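EGF family domain-containing protein (Toxoplasma gondii, PDB 4Z80) binds a peptide of the rhoptry neck protein RON2L1 and probably takes part in host-cell invasion at the moving junction as the apical membrane antigen AMA4. Local coordinates at residues P96-V101 with P338-K343; H335-P338 with K343-P346. All blocks are in the same frame, centred on the assembly; numbering follows the deposited sequence.

Interaction 1 (P96-V101 with P338-K343); sequences PNYGKV and PDHETK
One water joins Tyr98 and His340, lying 2.7 Å from Tyr98 OH and 2.8 Å from His340 ND1, so that two residues more than two hundred positions apart share a solvent molecule held at the edge of both rings. The bridge ties strand 97-98, an outermost strand of a four-stranded antiparallel sheet, to the short helix 340-343 within the PAN-type region of this apical membrane antigen. Beside the water the contact is apolar. Pro96 lies over one face of the imidazole in a CH-pi contact, its CG 4.1 Å from the centroid of the His340 ring and 26° off the ring normal, while Pro96 CD rests on His340 CB at 3.8 Å. In the histidine, CG stands between the backbone N and the carbonyl carbon (chi1 69°), a rotation that sets one ring face against Pro96. Glu341 covers the opposite face with its carboxylate carbon, and OE2 of that group forms a salt bridge with Arg40, so groups lie over both faces of the imidazole. Phe253 and Pro252 of helix 252-262 pack against His340 and Tyr98 respectively. Tyr98 touches the imidazole obliquely and without a direct bond, its OH 4.2 Å from His340 CE1.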
loop_
_atom_site.group_PDB
_atom_site.type_symbol
_atom_site.label_atom_id
_atom_site.label_comp_id
_atom_site.label_asym_id
_atom_site.label_seq_id
_atom_site.Cartn_x
_atom_site.Cartn_y
_atom_site.Cartn_z
ATOM N N PRO A 96 5.902 -6.797 1.425
ATOM C CA PRO A 96 5.727 -5.944 0.252
ATOM C C PRO A 96 5.472 -6.774 -1.002
ATOM O O PRO A 96 6.077 -7.835 -1.189
ATOM C CB PRO A 96 7.058 -5.197 0.153
ATOM C CG PRO A 96 7.624 -5.254 1.520
ATOM C CD PRO A 96 7.195 -6.556 2.091
ATOM N N ASN A 97 4.573 -6.289 -1.849
ATOM C CA ASN A 97 4.157 -7.041 -3.020
ATOM C C ASN A 97 4.686 -6.346 -4.259
ATOM O O ASN A 97 4.158 -5.331 -4.692
ATOM C CB ASN A 97 2.635 -7.167 -3.046
ATOM C CG ASN A 97 2.162 -8.285 -3.931
ATOM O OD1 ASN A 97 2.808 -8.636 -4.912
ATOM N ND2 ASN A 97 1.012 -8.861 -3.588
ATOM N N TYR A 98 5.780 -6.876 -4.788
ATOM C CA TYR A 98 6.484 -6.208 -5.872
ATOM C C TYR A 98 5.767 -6.356 -7.209
ATOM O O TYR A 98 5.386 -7.462 -7.621
ATOM C CB TYR A 98 7.922 -6.732 -5.960
ATOM C CG TYR A 98 8.715 -6.407 -4.709
ATOM C CD1 TYR A 98 9.250 -5.143 -4.522
ATOM C CD2 TYR A 98 8.908 -7.354 -3.710
ATOM C CE1 TYR A 98 9.958 -4.828 -3.377
ATOM C CE2 TYR A 98 9.620 -7.045 -2.565
ATOM C CZ TYR A 98 10.138 -5.780 -2.409
ATOM O OH TYR A 98 10.843 -5.476 -1.266
ATOM N N GLY A 99 5.577 -5.227 -7.872
ATOM C CA GLY A 99 4.937 -5.169 -9.169
ATOM C C GLY A 99 3.441 -4.928 -9.094
ATOM O O GLY A 99 2.823 -4.590 -10.101
ATOM N N LYS A 100 2.853 -5.088 -7.911
ATOM C CA LYS A 100 1.400 -5.002 -7.758
ATOM C C LYS A 100 0.885 -3.569 -7.835
ATOM O O LYS A 100 1.229 -2.726 -7.009
ATOM C CB LYS A 100 0.973 -5.640 -6.434
ATOM C CG LYS A 100 -0.513 -5.488 -6.078
ATOM C CD LYS A 100 -0.849 -6.301 -4.830
ATOM C CE LYS A 100 -2.244 -6.027 -4.291
ATOM N NZ LYS A 100 -2.574 -6.933 -3.156
ATOM N N VAL A 101 0.026 -3.324 -8.822
ATOM C CA VAL A 101 -0.615 -2.032 -9.035
ATOM C C VAL A 101 -2.129 -2.240 -9.089
ATOM O O VAL A 101 -2.594 -3.234 -9.659
ATOM C CB VAL A 101 -0.119 -1.384 -10.351
ATOM C CG1 VAL A 101 -0.903 -0.121 -10.691
ATOM C CG2 VAL A 101 1.377 -1.087 -10.258
ATOM N N PRO A 338 8.942 -5.494 9.709
ATOM C CA PRO A 338 10.220 -4.783 9.616
ATOM C C PRO A 338 11.382 -5.701 9.260
ATOM O O PRO A 338 12.459 -5.218 8.889
ATOM C CB PRO A 338 10.387 -4.190 11.022
ATOM C CG PRO A 338 9.615 -5.076 11.901
ATOM C CD PRO A 338 8.433 -5.534 11.088
ATOM N N ASP A 339 11.155 -7.006 9.362
ATOM C CA ASP A 339 12.148 -8.011 8.997
ATOM C C ASP A 339 11.861 -8.573 7.597
ATOM O O ASP A 339 12.251 -9.690 7.285
ATOM C CB ASP A 339 12.174 -9.148 10.034
ATOM C CG ASP A 339 10.794 -9.728 10.307
ATOM O OD1 ASP A 339 9.815 -9.263 9.683
ATOM O OD2 ASP A 339 10.688 -10.652 11.135
ATOM N N HIS A 340 11.200 -7.795 6.745
ATOM C CA HIS A 340 10.722 -8.339 5.476
ATOM C C HIS A 340 11.852 -8.796 4.553
ATOM O O HIS A 340 11.669 -9.716 3.764
ATOM C CB HIS A 340 9.814 -7.321 4.754
ATOM C CG HIS A 340 10.527 -6.107 4.243
ATOM N ND1 HIS A 340 11.044 -6.025 2.966
ATOM C CD2 HIS A 340 10.819 -4.928 4.842
ATOM C CE1 HIS A 340 11.614 -4.844 2.800
ATOM N NE2 HIS A 340 11.492 -4.160 3.922
ATOM N N GLU A 341 13.030 -8.189 4.644
ATOM C CA GLU A 341 14.130 -8.620 3.785
ATOM C C GLU A 341 14.522 -10.074 4.010
ATOM O O GLU A 341 14.987 -10.737 3.080
ATOM C CB GLU A 341 15.354 -7.736 3.990
ATOM C CG GLU A 341 15.140 -6.317 3.515
ATOM C CD GLU A 341 14.576 -5.414 4.589
ATOM O OE1 GLU A 341 14.088 -5.924 5.627
ATOM O OE2 GLU A 341 14.634 -4.180 4.394
ATOM N N THR A 342 14.327 -10.578 5.226
ATOM C CA THR A 342 14.709 -11.950 5.542
ATOM C C THR A 342 13.506 -12.871 5.688
ATOM O O THR A 342 13.672 -14.074 5.846
ATOM C CB THR A 342 15.545 -12.033 6.846
ATOM O OG1 THR A 342 14.813 -11.468 7.941
ATOM C CG2 THR A 342 16.862 -11.296 6.677
ATOM N N LYS A 343 12.301 -12.308 5.617
ATOM C CA LYS A 343 11.068 -13.073 5.818
ATOM C C LYS A 343 10.186 -13.124 4.575
ATOM O O LYS A 343 9.223 -13.900 4.530
ATOM C CB LYS A 343 10.260 -12.487 6.983
ATOM C CG LYS A 343 10.848 -12.772 8.354
ATOM C CD LYS A 343 10.622 -14.224 8.764
ATOM C CE LYS A 343 11.181 -14.518 10.133
ATOM N NZ LYS A 343 10.942 -15.945 10.497
HETATM O O HOH W 1 10.619 -7.385 0.587
#

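Interaction 2 (H335-P338 with K343-P346); sequences HTRP and KCPP
The chain runs up to helix 340-343 through Arg337 and leaves it through Lys343 and Cys344, and the two arms come closest in backbone between Arg337 CA and Lys343 CA, 8.3 Å apart. This is a loop-helix-loop connection in the PAN-type region, and with no hydrogen bond between the arms, side chains fill the gap. The guanidinium of Arg337 takes the aliphatic part of Lys343 over one face: Lys343 CB sits 3.6 Å from Arg337 NE, and Lys343 CG comes equally near Arg337 NH2, at 3.6 Å. A bend at chi2 (-74°) lays the lysine chain along this face before its straight outer part carries the ammonium onward to a salt bridge with Asp17. Arg337 NH2 and Lys343 NZ still lie 4.7 Å apart, each cation having an acidic partner of its own. For the arginine this is Asp339, which meets it with both oxygens, OD1 at NE and OD2 at NH2; the carbonyl of Asn24 accepts a hydrogen bond from NH1, and together they should fix the plane on which the lysine rests. On the other arm, Cys344 is tied by a disulfide to Cys95, and its SG packs against the arginine chain, 4.0 Å from Arg337 CD.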
loop_
_atom_site.group_PDB
_atom_site.type_symbol
_atom_site.label_atom_id
_atom_site.label_comp_id
_atom_site.label_asym_id
_atom_site.label_seq_id
_atom_site.Cartn_x
_atom_site.Cartn_y
_atom_site.Cartn_z
ATOM N N HIS A 335 0.783 -2.428 7.706
ATOM C CA HIS A 335 1.361 -3.384 8.637
ATOM C C HIS A 335 2.398 -4.268 7.940
ATOM O O HIS A 335 2.298 -5.493 7.922
ATOM C CB HIS A 335 0.247 -4.224 9.268
ATOM C CG HIS A 335 -0.695 -3.434 10.128
ATOM N ND1 HIS A 335 -1.966 -3.084 9.723
ATOM C CD2 HIS A 335 -0.550 -2.938 11.381
ATOM C CE1 HIS A 335 -2.562 -2.403 10.689
ATOM N NE2 HIS A 335 -1.721 -2.297 11.704
ATOM N N THR A 336 3.403 -3.625 7.364
ATOM C CA THR A 336 4.516 -4.328 6.752
ATOM C C THR A 336 5.499 -4.758 7.842
ATOM O O THR A 336 5.785 -3.977 8.753
ATOM C CB THR A 336 5.204 -3.428 5.718
ATOM O OG1 THR A 336 4.291 -3.168 4.638
ATOM C CG2 THR A 336 6.462 -4.068 5.157
ATOM N N ARG A 337 6.017 -5.979 7.759
ATOM C CA ARG A 337 6.896 -6.489 8.810
ATOM C C ARG A 337 8.308 -5.920 8.610
ATOM O O ARG A 337 8.801 -5.826 7.488
ATOM C CB ARG A 337 6.893 -8.029 8.849
ATOM C CG ARG A 337 7.275 -8.772 7.559
ATOM C CD ARG A 337 7.044 -10.278 7.709
ATOM N NE ARG A 337 7.747 -10.798 8.885
ATOM C CZ ARG A 337 7.407 -11.880 9.577
ATOM N NH1 ARG A 337 6.361 -12.624 9.234
ATOM N NH2 ARG A 337 8.132 -12.226 10.629
ATOM N N PRO A 338 8.942 -5.494 9.709
ATOM C CA PRO A 338 10.220 -4.783 9.616
ATOM C C PRO A 338 11.382 -5.701 9.260
ATOM O O PRO A 338 12.459 -5.218 8.889
ATOM C CB PRO A 338 10.387 -4.190 11.022
ATOM C CG PRO A 338 9.615 -5.076 11.901
ATOM C CD PRO A 338 8.433 -5.534 11.088
ATOM N N LYS A 343 12.301 -12.308 5.617
ATOM C CA LYS A 343 11.068 -13.073 5.818
ATOM C C LYS A 343 10.186 -13.124 4.575
ATOM O O LYS A 343 9.223 -13.900 4.530
ATOM C CB LYS A 343 10.260 -12.487 6.983
ATOM C CG LYS A 343 10.848 -12.772 8.354
ATOM C CD LYS A 343 10.622 -14.224 8.764
ATOM C CE LYS A 343 11.181 -14.518 10.133
ATOM N NZ LYS A 343 10.942 -15.945 10.497
ATOM N N CYS A 344 10.509 -12.304 3.579
ATOM C CA CYS A 344 9.678 -12.151 2.382
ATOM C C CYS A 344 10.515 -12.240 1.117
ATOM O O CYS A 344 11.720 -12.000 1.156
ATOM C CB CYS A 344 8.946 -10.810 2.399
ATOM S SG CYS A 344 7.979 -10.499 3.864
ATOM N N PRO A 345 9.878 -12.556 -0.022
ATOM C CA PRO A 345 10.656 -12.636 -1.258
ATOM C C PRO A 345 11.154 -11.275 -1.735
ATOM O O PRO A 345 10.528 -10.244 -1.475
ATOM C CB PRO A 345 9.659 -13.233 -2.266
ATOM C CG PRO A 345 8.590 -13.844 -1.435
ATOM C CD PRO A 345 8.484 -12.998 -0.226
ATOM N N PRO A 346 12.282 -11.269 -2.446
ATOM C CA PRO A 346 12.798 -10.038 -3.041
ATOM C C PRO A 346 12.002 -9.636 -4.279
ATOM O O PRO A 346 11.137 -10.377 -4.753
ATOM C CB PRO A 346 14.228 -10.420 -3.401
ATOM C CG PRO A 346 14.102 -11.853 -3.781
ATOM C CD PRO A 346 13.109 -12.432 -2.810
#

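Interactions 1 and 2 illustrate how a short helix is anchored by a distant strand with the residue before it, and by its own flanks. Their centres lie about 5 Å apart, and both use the chain around helix 340-343: residues 335-338 lead into it, 338-343 contain it and 343-346 follow. Strand 97-98, from much earlier, pairs antiparallel with strand 329-332, which runs on into 335-338, so both contacts hang on one sheet. They also touch directly, Tyr98 CE2 approaching Pro345 O at 3.5 Å and Pro96 CG meeting Thr336 CG2 at 4.0 Å. The water bridge reaches the helix start at His340, while the Cys95-Cys344 disulfide secures its exit.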